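Local coordinates for putative immunoglobulin-blocking virulence protein (Mycoplasma mycoides subsp. capri, PDB 7ADK), which probably acts as a mycoplasma virulence factor that binds host immunoglobulin and blocks its normal function, at residues Q187-A192 and G324-N329; G204-S209 and A289-S294; N212-E217 and L231-R236; S264-E269 and Y284-A289. All coordinates share one frame; numbering follows the deposited sequence.

Contact 1 of 4, residues Q187-A192 and G324-N329; sequences QVAKDA and GEIDSN
Ile326, on strand 326-332, reaches two alanines one helical turn apart, Ala189 and Ala192, on helix 182-194. The contact between these segments is apolar, with no hydrogen bond from one to the other. The two branches of Ile326 divide the work. CG2, anti to the backbone N, lies 4.0 Å from Ala192 CB, whereas CG1 leans back beside the backbone N (chi1 -60°) and carries CD1 to the preceding turn. There CD1 stands 4.1 Å from Ala189 CB and 3.7 Å from Ala189 O, a van der Waals approach to the carbonyl. The small alanine side chains let the helix come close, with Ala189 CA and Ile326 CA 6.8 Å apart. Polar bonds stay within the segments or go to other parts of the chain. Asp327 OD2 accepts from Ser328 N at 2.8 Å, met from above the carboxylate plane, and also bonds Ser303 OG. All three touching residues are buried. Strand 326-332 is the middle strand of a three-stranded antiparallel sheet, and helix 182-194 packs against it: Ile313 of strand 312-313 touches both Ala192 and Ile326, while Ala318 of strand 318-320 also meets Ala192.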
loop_
_atom_site.group_PDB
_atom_site.type_symbol
_atom_site.label_atom_id
_atom_site.label_comp_id
_atom_site.label_asym_id
_atom_site.label_seq_id
_atom_site.Cartn_x
_atom_site.Cartn_y
_atom_site.Cartn_z
ATOM N N GLN A 187 44.791 -25.892 -20.282
ATOM C CA GLN A 187 44.542 -25.956 -18.837
ATOM C C GLN A 187 43.231 -25.251 -18.467
ATOM O O GLN A 187 42.435 -25.774 -17.688
ATOM C CB GLN A 187 45.738 -25.372 -18.071
ATOM C CG GLN A 187 45.552 -25.243 -16.556
ATOM C CD GLN A 187 45.588 -26.552 -15.793
ATOM O OE1 GLN A 187 45.280 -27.620 -16.289
ATOM N NE2 GLN A 187 45.980 -26.524 -14.551
ATOM N N VAL A 188 42.970 -24.079 -19.051
ATOM C CA VAL A 188 41.712 -23.344 -18.847
ATOM C C VAL A 188 40.508 -24.104 -19.417
ATOM O O VAL A 188 39.429 -24.034 -18.836
ATOM C CB VAL A 188 41.842 -21.913 -19.407
ATOM C CG1 VAL A 188 40.531 -21.132 -19.481
ATOM C CG2 VAL A 188 42.803 -21.121 -18.512
ATOM N N ALA A 189 40.687 -24.885 -20.487
ATOM C CA ALA A 189 39.671 -25.795 -21.019
ATOM C C ALA A 189 39.329 -26.924 -20.036
ATOM O O ALA A 189 38.167 -27.088 -19.671
ATOM C CB ALA A 189 40.142 -26.363 -22.361
ATOM N N LYS A 190 40.332 -27.666 -19.551
ATOM C CA LYS A 190 40.160 -28.789 -18.612
ATOM C C LYS A 190 39.548 -28.384 -17.278
ATOM O O LYS A 190 38.793 -29.156 -16.688
ATOM C CB LYS A 190 41.517 -29.455 -18.374
ATOM C CG LYS A 190 41.932 -30.300 -19.582
ATOM C CD LYS A 190 43.356 -30.842 -19.402
ATOM C CE LYS A 190 43.807 -31.673 -20.604
ATOM N NZ LYS A 190 43.116 -32.970 -20.685
ATOM N N ASP A 191 39.814 -27.171 -16.807
ATOM C CA ASP A 191 39.146 -26.627 -15.611
ATOM C C ASP A 191 37.645 -26.387 -15.817
ATOM O O ASP A 191 36.839 -26.739 -14.959
ATOM C CB ASP A 191 39.819 -25.328 -15.152
ATOM C CG ASP A 191 41.086 -25.508 -14.319
ATOM O OD1 ASP A 191 41.396 -26.634 -13.899
ATOM O OD2 ASP A 191 41.727 -24.490 -13.989
ATOM N N ALA A 192 37.232 -25.867 -16.973
ATOM C CA ALA A 192 35.820 -25.673 -17.278
ATOM C C ALA A 192 35.036 -26.989 -17.392
ATOM O O ALA A 192 33.834 -27.003 -17.136
ATOM C CB ALA A 192 35.726 -24.853 -18.559
ATOM N N GLY A 324 31.803 -27.138 -31.281
ATOM C CA GLY A 324 32.552 -28.065 -30.425
ATOM C C GLY A 324 33.729 -27.398 -29.721
ATOM O O GLY A 324 34.864 -27.864 -29.793
ATOM N N GLU A 325 33.462 -26.273 -29.070
ATOM C CA GLU A 325 34.462 -25.446 -28.400
ATOM C C GLU A 325 33.859 -24.771 -27.159
ATOM O O GLU A 325 32.661 -24.495 -27.110
ATOM C CB GLU A 325 35.051 -24.449 -29.410
ATOM C CG GLU A 325 33.971 -23.576 -30.054
ATOM C CD GLU A 325 34.512 -22.568 -31.070
ATOM O OE1 GLU A 325 35.363 -22.929 -31.904
ATOM O OE2 GLU A 325 34.086 -21.395 -31.045
ATOM N N ILE A 326 34.689 -24.553 -26.142
ATOM C CA ILE A 326 34.288 -24.075 -24.817
ATOM C C ILE A 326 34.273 -22.542 -24.791
ATOM O O ILE A 326 35.243 -21.893 -25.171
ATOM C CB ILE A 326 35.204 -24.661 -23.725
ATOM C CG1 ILE A 326 35.146 -26.197 -23.708
ATOM C CG2 ILE A 326 34.845 -24.101 -22.350
ATOM C CD1 ILE A 326 36.084 -26.815 -22.673
ATOM N N ASP A 327 33.183 -21.969 -24.303
ATOM C CA ASP A 327 32.869 -20.540 -24.234
ATOM C C ASP A 327 32.237 -20.226 -22.866
ATOM O O ASP A 327 31.944 -21.147 -22.106
ATOM C CB ASP A 327 31.938 -20.209 -25.410
ATOM C CG ASP A 327 31.891 -18.723 -25.773
ATOM O OD1 ASP A 327 31.251 -18.395 -26.799
ATOM O OD2 ASP A 327 32.532 -17.900 -25.078
ATOM N N SER A 328 32.034 -18.968 -22.487
ATOM C CA SER A 328 31.372 -18.660 -21.210
ATOM C C SER A 328 30.586 -17.356 -21.213
ATOM O O SER A 328 30.749 -16.506 -22.081
ATOM C CB SER A 328 32.351 -18.731 -20.028
ATOM O OG SER A 328 33.143 -17.581 -19.887
ATOM N N ASN A 329 29.703 -17.222 -20.224
ATOM C CA ASN A 329 29.037 -15.973 -19.861
ATOM C C ASN A 329 29.596 -15.395 -18.541
ATOM O O ASN A 329 28.873 -14.768 -17.777
ATOM C CB ASN A 329 27.509 -16.180 -19.910
ATOM C CG ASN A 329 26.961 -17.254 -18.982
ATOM O OD1 ASN A 329 27.446 -17.507 -17.894
ATOM N ND2 ASN A 329 25.901 -17.920 -19.379
#

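Contact 2 of 4, residues G204-S209 and A289-S294; sequences GLFNNS and ANLDQS
An aromatic side chain from a beta turn packs here against an irregular loop: Phe206, in the type I turn Gly204-Asn207, meets Leu291 and Gln293 in the chain that leads from helix 280-288 to helix 301-308. The turn joins the short antiparallel strands 203-204 and 207-208, the second weakly bonded, and the contact sets it against a largely irregular loop. Phe206 points its side chain at the loop, CG lying beside the backbone N and anti to the carbonyl carbon (chi1 -52°). Two parts of the ring are used. Along one side, CD2 lies 3.6 Å from Gln293 CB, and CE2 comes 3.7 Å from Gln293 CA. Farther round, CE1 is 3.9 Å from Leu291 CD2, a methyl whose side chain crosses the phenylalanine at about a right angle. Both partners approach the ring obliquely. Gln293 is extended and runs past Phe206 in the opposite direction, which lays its aliphatic part along CD2, with CG 3.8 Å from that atom. Its amide plane is turned 39° from the ring. Within the turn, Gly204 O accepts two bonds: Asn207 N at 3.3 Å closes the turn, and Asn208 ND2 at 2.9 Å adds a nearly straight bond (169°). Asn208 is also the N-cap of helix 209-218, its OD1 taking Phe211 N. The rings of Phe211 and Phe296 both meet Phe206, and Leu193 of helix 182-194 and Ile320 of strand 318-320 also touch it.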
loop_
_atom_site.group_PDB
_atom_site.type_symbol
_atom_site.label_atom_id
_atom_site.label_comp_id
_atom_site.label_asym_id
_atom_site.label_seq_id
_atom_site.Cartn_x
_atom_site.Cartn_y
_atom_site.Cartn_z
ATOM N N GLY A 204 31.391 -27.844 -12.959
ATOM C CA GLY A 204 31.992 -27.876 -14.300
ATOM C C GLY A 204 31.136 -28.619 -15.321
ATOM O O GLY A 204 30.174 -29.292 -14.965
ATOM N N LEU A 205 31.456 -28.531 -16.613
ATOM C CA LEU A 205 30.597 -29.092 -17.666
ATOM C C LEU A 205 30.369 -30.608 -17.573
ATOM O O LEU A 205 29.268 -31.056 -17.869
ATOM C CB LEU A 205 31.140 -28.725 -19.055
ATOM C CG LEU A 205 30.729 -27.316 -19.487
ATOM C CD1 LEU A 205 31.638 -26.793 -20.592
ATOM C CD2 LEU A 205 29.293 -27.325 -19.996
ATOM N N PHE A 206 31.353 -31.392 -17.138
ATOM C CA PHE A 206 31.224 -32.845 -16.969
ATOM C C PHE A 206 31.494 -33.274 -15.531
ATOM O O PHE A 206 31.879 -34.413 -15.272
ATOM C CB PHE A 206 32.077 -33.601 -17.994
ATOM C CG PHE A 206 31.845 -33.175 -19.423
ATOM C CD1 PHE A 206 30.544 -33.100 -19.942
ATOM C CD2 PHE A 206 32.921 -32.776 -20.219
ATOM C CE1 PHE A 206 30.316 -32.607 -21.230
ATOM C CE2 PHE A 206 32.695 -32.277 -21.504
ATOM C CZ PHE A 206 31.394 -32.184 -22.009
ATOM N N ASN A 207 31.277 -32.357 -14.590
ATOM C CA ASN A 207 31.244 -32.621 -13.161
ATOM C C ASN A 207 30.319 -31.605 -12.469
ATOM O O ASN A 207 30.770 -30.563 -12.001
ATOM C CB ASN A 207 32.662 -32.608 -12.602
ATOM C CG ASN A 207 32.728 -32.887 -11.132
ATOM O OD1 ASN A 207 31.894 -33.432 -10.539
ATOM N ND2 ASN A 207 33.697 -32.543 -10.495
ATOM N N ASN A 208 29.021 -31.892 -12.448
ATOM C CA ASN A 208 27.999 -31.050 -11.833
ATOM C C ASN A 208 26.805 -31.880 -11.367
ATOM O O ASN A 208 26.623 -33.011 -11.784
ATOM C CB ASN A 208 27.574 -29.906 -12.771
ATOM C CG ASN A 208 26.837 -30.352 -14.012
ATOM O OD1 ASN A 208 25.713 -30.819 -13.949
ATOM N ND2 ASN A 208 27.435 -30.204 -15.162
ATOM N N SER A 209 25.974 -31.317 -10.506
ATOM C CA SER A 209 24.892 -32.028 -9.829
ATOM C C SER A 209 23.901 -32.738 -10.763
ATOM O O SER A 209 23.558 -33.891 -10.505
ATOM C CB SER A 209 24.195 -31.059 -8.884
ATOM O OG SER A 209 23.217 -31.688 -8.114
ATOM N N ALA A 289 24.407 -37.389 -21.374
ATOM C CA ALA A 289 24.851 -38.597 -20.678
ATOM C C ALA A 289 25.784 -39.521 -21.500
ATOM O O ALA A 289 26.200 -40.560 -20.995
ATOM C CB ALA A 289 23.621 -39.332 -20.168
ATOM N N ASN A 290 26.121 -39.174 -22.753
ATOM C CA ASN A 290 27.003 -39.919 -23.656
ATOM C C ASN A 290 28.011 -39.057 -24.449
ATOM O O ASN A 290 28.635 -39.570 -25.371
ATOM C CB ASN A 290 26.136 -40.725 -24.619
ATOM C CG ASN A 290 25.361 -41.856 -23.985
ATOM O OD1 ASN A 290 25.847 -42.945 -23.777
ATOM N ND2 ASN A 290 24.110 -41.666 -23.737
ATOM N N LEU A 291 28.186 -37.773 -24.121
ATOM C CA LEU A 291 29.252 -36.901 -24.632
ATOM C C LEU A 291 30.630 -37.386 -24.128
ATOM O O LEU A 291 30.767 -37.733 -22.959
ATOM C CB LEU A 291 28.984 -35.452 -24.150
ATOM C CG LEU A 291 28.573 -34.437 -25.227
ATOM C CD1 LEU A 291 27.216 -34.719 -25.841
ATOM C CD2 LEU A 291 28.510 -33.031 -24.656
ATOM N N ASP A 292 31.671 -37.354 -24.960
ATOM C CA ASP A 292 33.062 -37.604 -24.561
ATOM C C ASP A 292 33.854 -36.324 -24.241
ATOM O O ASP A 292 34.193 -35.528 -25.116
ATOM C CB ASP A 292 33.799 -38.531 -25.556
ATOM C CG ASP A 292 33.710 -38.213 -27.060
ATOM O OD1 ASP A 292 32.700 -37.640 -27.523
ATOM O OD2 ASP A 292 34.584 -38.692 -27.819
ATOM N N GLN A 293 34.225 -36.178 -22.965
ATOM C CA GLN A 293 35.007 -35.070 -22.408
ATOM C C GLN A 293 36.298 -34.780 -23.193
ATOM O O GLN A 293 36.704 -33.626 -23.338
ATOM C CB GLN A 293 35.287 -35.409 -20.930
ATOM C CG GLN A 293 36.307 -34.481 -20.258
ATOM C CD GLN A 293 36.297 -34.464 -18.738
ATOM O OE1 GLN A 293 35.479 -35.061 -18.061
ATOM N NE2 GLN A 293 37.202 -33.758 -18.130
ATOM N N SER A 294 36.927 -35.813 -23.746
ATOM C CA SER A 294 38.169 -35.741 -24.517
ATOM C C SER A 294 38.075 -34.945 -25.823
ATOM O O SER A 294 39.109 -34.542 -26.347
ATOM C CB SER A 294 38.657 -37.156 -24.788
ATOM O OG SER A 294 37.622 -37.935 -25.311
#

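Contact 3 of 4, residues N212-E217 and L231-R236; sequences NVFKEE and LESVAR
Two consecutive helices, 209-218 and 227-235, pack together where Phe214 of the first meets Ser233 and Val234 near the end of the second. It is a helix-helix contact made by one aromatic ring, and both partners lie at the edge of that ring, near its plane. Phe214 does not aim straight at its neighbour: CG sits beside the backbone N, anti to the carbonyl carbon (chi1 -66°), and the length of the side chain brings the far rim of the ring across. Val234 crosses the phenylalanine at about a right angle and offers one methyl, CG1. The serine hydroxyl makes no hydrogen bond across the contact; OG is bonded to Ser230 O one turn back in its own helix, which satisfies it beside an apolar ring. Ile285 and Ile288 of helix 280-288 also pack on Phe214, and Phe242 touches both Phe214 and Val234, so the ring lies in a buried apolar cluster shared by several helices. Near the end of helix 227-235, Leu231 O accepts from both Val234 N and Ala235 N. Between the two helices, the ring rim places CE1 3.6 Å from Ser233 OG and CZ 3.9 Å from Val234 CG1.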
loop_
_atom_site.group_PDB
_atom_site.type_symbol
_atom_site.label_atom_id
_atom_site.label_comp_id
_atom_site.label_asym_id
_atom_site.label_seq_id
_atom_site.Cartn_x
_atom_site.Cartn_y
_atom_site.Cartn_z
ATOM N N ASN A 212 25.954 -35.571 -12.886
ATOM C CA ASN A 212 26.303 -36.663 -11.977
ATOM C C ASN A 212 25.091 -37.520 -11.569
ATOM O O ASN A 212 25.237 -38.723 -11.363
ATOM C CB ASN A 212 27.009 -36.087 -10.743
ATOM C CG ASN A 212 28.309 -35.379 -11.024
ATOM O OD1 ASN A 212 28.790 -35.301 -12.125
ATOM N ND2 ASN A 212 28.953 -34.882 -10.014
ATOM N N VAL A 213 23.900 -36.939 -11.470
ATOM C CA VAL A 213 22.658 -37.680 -11.226
ATOM C C VAL A 213 22.231 -38.474 -12.461
ATOM O O VAL A 213 21.741 -39.595 -12.321
ATOM C CB VAL A 213 21.559 -36.724 -10.741
ATOM C CG1 VAL A 213 20.154 -37.320 -10.745
ATOM C CG2 VAL A 213 21.853 -36.320 -9.307
ATOM N N PHE A 214 22.466 -37.963 -13.672
ATOM C CA PHE A 214 22.239 -38.742 -14.888
ATOM C C PHE A 214 23.295 -39.829 -15.099
ATOM O O PHE A 214 22.921 -40.963 -15.392
ATOM C CB PHE A 214 22.089 -37.822 -16.101
ATOM C CG PHE A 214 20.868 -36.910 -16.131
ATOM C CD1 PHE A 214 19.816 -37.008 -15.197
ATOM C CD2 PHE A 214 20.786 -35.930 -17.132
ATOM C CE1 PHE A 214 18.717 -36.141 -15.262
ATOM C CE2 PHE A 214 19.687 -35.057 -17.189
ATOM C CZ PHE A 214 18.652 -35.162 -16.256
ATOM N N LYS A 215 24.591 -39.571 -14.895
ATOM C CA LYS A 215 25.611 -40.610 -15.115
ATOM C C LYS A 215 25.460 -41.796 -14.154
ATOM O O LYS A 215 25.648 -42.937 -14.566
ATOM C CB LYS A 215 27.025 -40.004 -15.172
ATOM C CG LYS A 215 27.759 -39.888 -13.833
ATOM C CD LYS A 215 29.073 -39.103 -13.925
ATOM C CE LYS A 215 30.091 -39.788 -14.839
ATOM N NZ LYS A 215 31.411 -39.121 -14.839
ATOM N N GLU A 216 25.055 -41.560 -12.906
ATOM C CA GLU A 216 24.817 -42.616 -11.914
ATOM C C GLU A 216 23.643 -43.538 -12.276
ATOM O O GLU A 216 23.680 -44.721 -11.956
ATOM C CB GLU A 216 24.645 -41.983 -10.527
ATOM C CG GLU A 216 24.563 -42.977 -9.356
ATOM C CD GLU A 216 23.165 -43.518 -9.003
ATOM O OE1 GLU A 216 22.137 -43.001 -9.478
ATOM O OE2 GLU A 216 23.086 -44.461 -8.197
ATOM N N GLU A 217 22.641 -43.049 -13.007
ATOM C CA GLU A 217 21.517 -43.865 -13.471
ATOM C C GLU A 217 21.895 -44.720 -14.693
ATOM O O GLU A 217 21.560 -45.901 -14.735
ATOM C CB GLU A 217 20.296 -42.967 -13.727
ATOM C CG GLU A 217 18.985 -43.712 -13.995
ATOM C CD GLU A 217 18.302 -44.293 -12.750
ATOM O OE1 GLU A 217 18.975 -44.587 -11.743
ATOM O OE2 GLU A 217 17.065 -44.467 -12.771
ATOM N N LEU A 231 13.864 -38.336 -16.851
ATOM C CA LEU A 231 12.836 -37.322 -17.140
ATOM C C LEU A 231 11.928 -37.042 -15.926
ATOM O O LEU A 231 11.585 -35.903 -15.632
ATOM C CB LEU A 231 12.001 -37.771 -18.350
ATOM C CG LEU A 231 10.977 -36.722 -18.826
ATOM C CD1 LEU A 231 11.638 -35.645 -19.671
ATOM C CD2 LEU A 231 9.855 -37.356 -19.632
ATOM N N GLU A 232 11.583 -38.063 -15.147
ATOM C CA GLU A 232 10.850 -37.859 -13.894
ATOM C C GLU A 232 11.659 -37.014 -12.879
ATOM O O GLU A 232 11.115 -36.162 -12.178
ATOM C CB GLU A 232 10.448 -39.251 -13.382
ATOM C CG GLU A 232 9.477 -39.282 -12.219
ATOM C CD GLU A 232 8.732 -40.608 -12.066
ATOM O OE1 GLU A 232 9.316 -41.684 -12.286
ATOM O OE2 GLU A 232 7.545 -40.591 -11.687
ATOM N N SER A 233 12.987 -37.169 -12.855
ATOM C CA SER A 233 13.903 -36.308 -12.091
ATOM C C SER A 233 14.110 -34.902 -12.670
ATOM O O SER A 233 14.966 -34.170 -12.178
ATOM C CB SER A 233 15.226 -37.019 -11.789
ATOM O OG SER A 233 16.134 -36.979 -12.857
ATOM N N VAL A 234 13.312 -34.468 -13.652
ATOM C CA VAL A 234 13.219 -33.054 -14.081
ATOM C C VAL A 234 11.795 -32.471 -14.010
ATOM O O VAL A 234 11.638 -31.256 -13.997
ATOM C CB VAL A 234 13.905 -32.778 -15.433
ATOM C CG1 VAL A 234 15.270 -33.448 -15.529
ATOM C CG2 VAL A 234 13.120 -33.170 -16.679
ATOM N N ALA A 235 10.754 -33.295 -13.885
ATOM C CA ALA A 235 9.380 -32.842 -13.664
ATOM C C ALA A 235 8.975 -32.719 -12.174
ATOM O O ALA A 235 8.103 -31.912 -11.838
ATOM C CB ALA A 235 8.455 -33.795 -14.394
ATOM N N ARG A 236 9.564 -33.518 -11.274
ATOM C CA ARG A 236 9.072 -33.650 -9.881
ATOM C C ARG A 236 9.273 -32.415 -9.000
ATOM O O ARG A 236 8.331 -31.940 -8.364
ATOM C CB ARG A 236 9.716 -34.863 -9.197
ATOM C CG ARG A 236 9.013 -36.181 -9.537
ATOM C CD ARG A 236 9.676 -37.352 -8.820
ATOM N NE ARG A 236 11.078 -37.543 -9.236
ATOM C CZ ARG A 236 11.985 -38.269 -8.613
ATOM N NH1 ARG A 236 11.730 -38.885 -7.512
ATOM N NH2 ARG A 236 13.184 -38.401 -9.074
#

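Contact 4 of 4, residues S264-E269 and Y284-A289; sequences SEAQKE and YIWLIA
Trp286, on helix 280-288, carries the contact with Ala266 and Glu269, which belong to the chain between helices 247-253 and 270-273. Along the helix segment, Tyr284 comes first; its O takes weak bonds from Leu287 N and Ile288 N. Ile285 follows, and its O takes Ala289 N at 3.1 Å near the end of the helix. Trp286 then sends out its indole with CG anti to the backbone N (chi1 -172°), and the large ring system reaches the other segment although its CB does not point there. The benzo rim does the touching. CZ2 and CH2 each lie 4.0 Å from Ala266 CB, and CH2 is 3.8 Å from Ala266 O, which approaches obliquely. Glu269 adds its CB, 4.0 Å from CH2, and its extended chain crosses the tryptophan side chain at about a right angle, with OE1 at the indole edge, near the ring plane, 3.9 Å from CZ2. Its carboxylate plane is turned 52° from the ring. Past the tryptophan, Leu287 touches Leu253 and Ile259. Within segment 264-269, Gln267 NE2 bonds Ser264 O at 2.8 Å, nearly in the plane of its own amide. Lys263 makes a cation-pi contact with Trp286, and the ring of Phe277 meets it as well. No hydrogen bond joins the segments, so the contact rests on dispersion, to which a carboxylate oxygen at the weakly positive C-H rim and a lysine on the pi system probably add modest electrostatic attraction.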
loop_
_atom_site.group_PDB
_atom_site.type_symbol
_atom_site.label_atom_id
_atom_site.label_comp_id
_atom_site.label_asym_id
_atom_site.label_seq_id
_atom_site.Cartn_x
_atom_site.Cartn_y
_atom_site.Cartn_z
ATOM N N SER A 264 31.008 -39.992 -28.121
ATOM C CA SER A 264 31.688 -41.211 -27.627
ATOM C C SER A 264 31.482 -42.469 -28.502
ATOM O O SER A 264 31.453 -42.382 -29.723
ATOM C CB SER A 264 31.402 -41.407 -26.128
ATOM O OG SER A 264 30.114 -41.900 -25.861
ATOM N N GLU A 265 31.354 -43.670 -27.931
ATOM C CA GLU A 265 31.017 -44.912 -28.647
ATOM C C GLU A 265 29.539 -44.967 -29.073
ATOM O O GLU A 265 29.194 -45.653 -30.032
ATOM C CB GLU A 265 31.430 -46.106 -27.773
ATOM C CG GLU A 265 31.046 -47.520 -28.247
ATOM C CD GLU A 265 29.686 -48.047 -27.741
ATOM O OE1 GLU A 265 28.810 -47.277 -27.349
ATOM O OE2 GLU A 265 29.485 -49.263 -27.702
ATOM N N ALA A 266 28.679 -44.168 -28.439
ATOM C CA ALA A 266 27.265 -44.076 -28.777
ATOM C C ALA A 266 26.994 -43.495 -30.182
ATOM O O ALA A 266 25.850 -43.480 -30.618
ATOM C CB ALA A 266 26.566 -43.289 -27.673
ATOM N N GLN A 267 28.029 -43.074 -30.909
ATOM C CA GLN A 267 28.007 -42.813 -32.349
ATOM C C GLN A 267 27.477 -43.980 -33.194
ATOM O O GLN A 267 26.850 -43.735 -34.221
ATOM C CB GLN A 267 29.434 -42.511 -32.821
ATOM C CG GLN A 267 29.942 -41.150 -32.355
ATOM C CD GLN A 267 31.356 -40.889 -32.854
ATOM O OE1 GLN A 267 31.590 -40.450 -33.966
ATOM N NE2 GLN A 267 32.364 -41.211 -32.088
ATOM N N LYS A 268 27.695 -45.244 -32.801
ATOM C CA LYS A 268 27.088 -46.390 -33.491
ATOM C C LYS A 268 25.595 -46.523 -33.179
ATOM O O LYS A 268 24.816 -46.886 -34.049
ATOM C CB LYS A 268 27.864 -47.680 -33.176
ATOM C CG LYS A 268 29.220 -47.719 -33.897
ATOM C CD LYS A 268 29.880 -49.102 -33.891
ATOM C CE LYS A 268 30.392 -49.563 -32.526
ATOM N NZ LYS A 268 31.695 -48.955 -32.180
ATOM N N GLU A 269 25.172 -46.254 -31.944
ATOM C CA GLU A 269 23.760 -46.365 -31.537
ATOM C C GLU A 269 22.897 -45.178 -31.999
ATOM O O GLU A 269 21.733 -45.364 -32.347
ATOM C CB GLU A 269 23.659 -46.520 -30.011
ATOM C CG GLU A 269 24.148 -47.883 -29.501
ATOM C CD GLU A 269 23.719 -48.148 -28.053
ATOM O OE1 GLU A 269 23.933 -47.287 -27.178
ATOM O OE2 GLU A 269 23.180 -49.233 -27.761
ATOM N N TYR A 284 17.431 -35.621 -25.610
ATOM C CA TYR A 284 18.678 -34.853 -25.560
ATOM C C TYR A 284 19.372 -34.952 -24.180
ATOM O O TYR A 284 20.578 -34.754 -24.085
ATOM C CB TYR A 284 18.491 -33.553 -26.370
ATOM C CG TYR A 284 17.882 -32.269 -25.839
ATOM C CD1 TYR A 284 16.518 -32.216 -25.532
ATOM C CD2 TYR A 284 18.444 -31.078 -26.333
ATOM C CE1 TYR A 284 15.790 -31.015 -25.489
ATOM C CE2 TYR A 284 17.732 -29.870 -26.353
ATOM C CZ TYR A 284 16.404 -29.822 -25.897
ATOM O OH TYR A 284 15.715 -28.658 -25.906
ATOM N N ILE A 285 18.690 -35.525 -23.169
ATOM C CA ILE A 285 19.290 -36.188 -21.989
ATOM C C ILE A 285 20.281 -37.301 -22.383
ATOM O O ILE A 285 21.356 -37.440 -21.797
ATOM C CB ILE A 285 18.177 -36.754 -21.058
ATOM C CG1 ILE A 285 17.504 -35.602 -20.281
ATOM C CG2 ILE A 285 18.683 -37.803 -20.054
ATOM C CD1 ILE A 285 16.269 -35.982 -19.461
ATOM N N TRP A 286 19.950 -38.115 -23.384
ATOM C CA TRP A 286 20.811 -39.189 -23.868
ATOM C C TRP A 286 22.019 -38.653 -24.647
ATOM O O TRP A 286 22.999 -39.378 -24.810
ATOM C CB TRP A 286 19.967 -40.214 -24.647
ATOM C CG TRP A 286 20.638 -41.482 -25.069
ATOM C CD1 TRP A 286 20.793 -42.594 -24.321
ATOM C CD2 TRP A 286 21.240 -41.796 -26.355
ATOM N NE1 TRP A 286 21.546 -43.516 -25.013
ATOM C CE2 TRP A 286 21.888 -43.056 -26.257
ATOM C CE3 TRP A 286 21.276 -41.160 -27.609
ATOM C CZ2 TRP A 286 22.637 -43.597 -27.306
ATOM C CZ3 TRP A 286 21.952 -41.738 -28.696
ATOM C CH2 TRP A 286 22.671 -42.929 -28.537
ATOM N N LEU A 287 22.039 -37.397 -25.105
ATOM C CA LEU A 287 23.259 -36.778 -25.642
ATOM C C LEU A 287 24.224 -36.419 -24.509
ATOM O O LEU A 287 25.312 -36.968 -24.461
ATOM C CB LEU A 287 22.966 -35.570 -26.555
ATOM C CG LEU A 287 22.568 -35.812 -28.015
ATOM C CD1 LEU A 287 23.533 -36.738 -28.724
ATOM C CD2 LEU A 287 21.178 -36.366 -28.186
ATOM N N ILE A 288 23.828 -35.580 -23.559
ATOM C CA ILE A 288 24.679 -35.163 -22.434
ATOM C C ILE A 288 25.214 -36.355 -21.630
ATOM O O ILE A 288 26.400 -36.385 -21.319
ATOM C CB ILE A 288 23.958 -34.136 -21.526
ATOM C CG1 ILE A 288 22.665 -34.671 -20.883
ATOM C CG2 ILE A 288 23.658 -32.878 -22.329
ATOM C CD1 ILE A 288 21.851 -33.666 -20.078
ATOM N N ALA A 289 24.407 -37.389 -21.374
ATOM C CA ALA A 289 24.851 -38.597 -20.678
ATOM C C ALA A 289 25.784 -39.521 -21.500
ATOM O O ALA A 289 26.200 -40.560 -20.995
ATOM C CB ALA A 289 23.621 -39.332 -20.168
#

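All four contacts lie in the N-terminal half of the modelled chain, on the same side of its centre. Contact 1 closes the longest loop, 187 to 329; contact 2 falls within it, and contacts 3 and 4 follow one another inside contact 2. Contact 2 touches the other three: contact 1 (centres about 12 Å apart) through Ala192 and Leu205, contact 3 (about 14 Å) where Asn207 meets Asn212, and contact 4 (about 12 Å) through Ser264 with Asn290 and Asp292. Contacts 3 and 4, about 16 Å apart, meet where Phe214 packs on Ile285 and Ile288 of helix 280-288. Contact 1 ties this region, with more helix than strand, to the small antiparallel sheet, consistent with a single packed region.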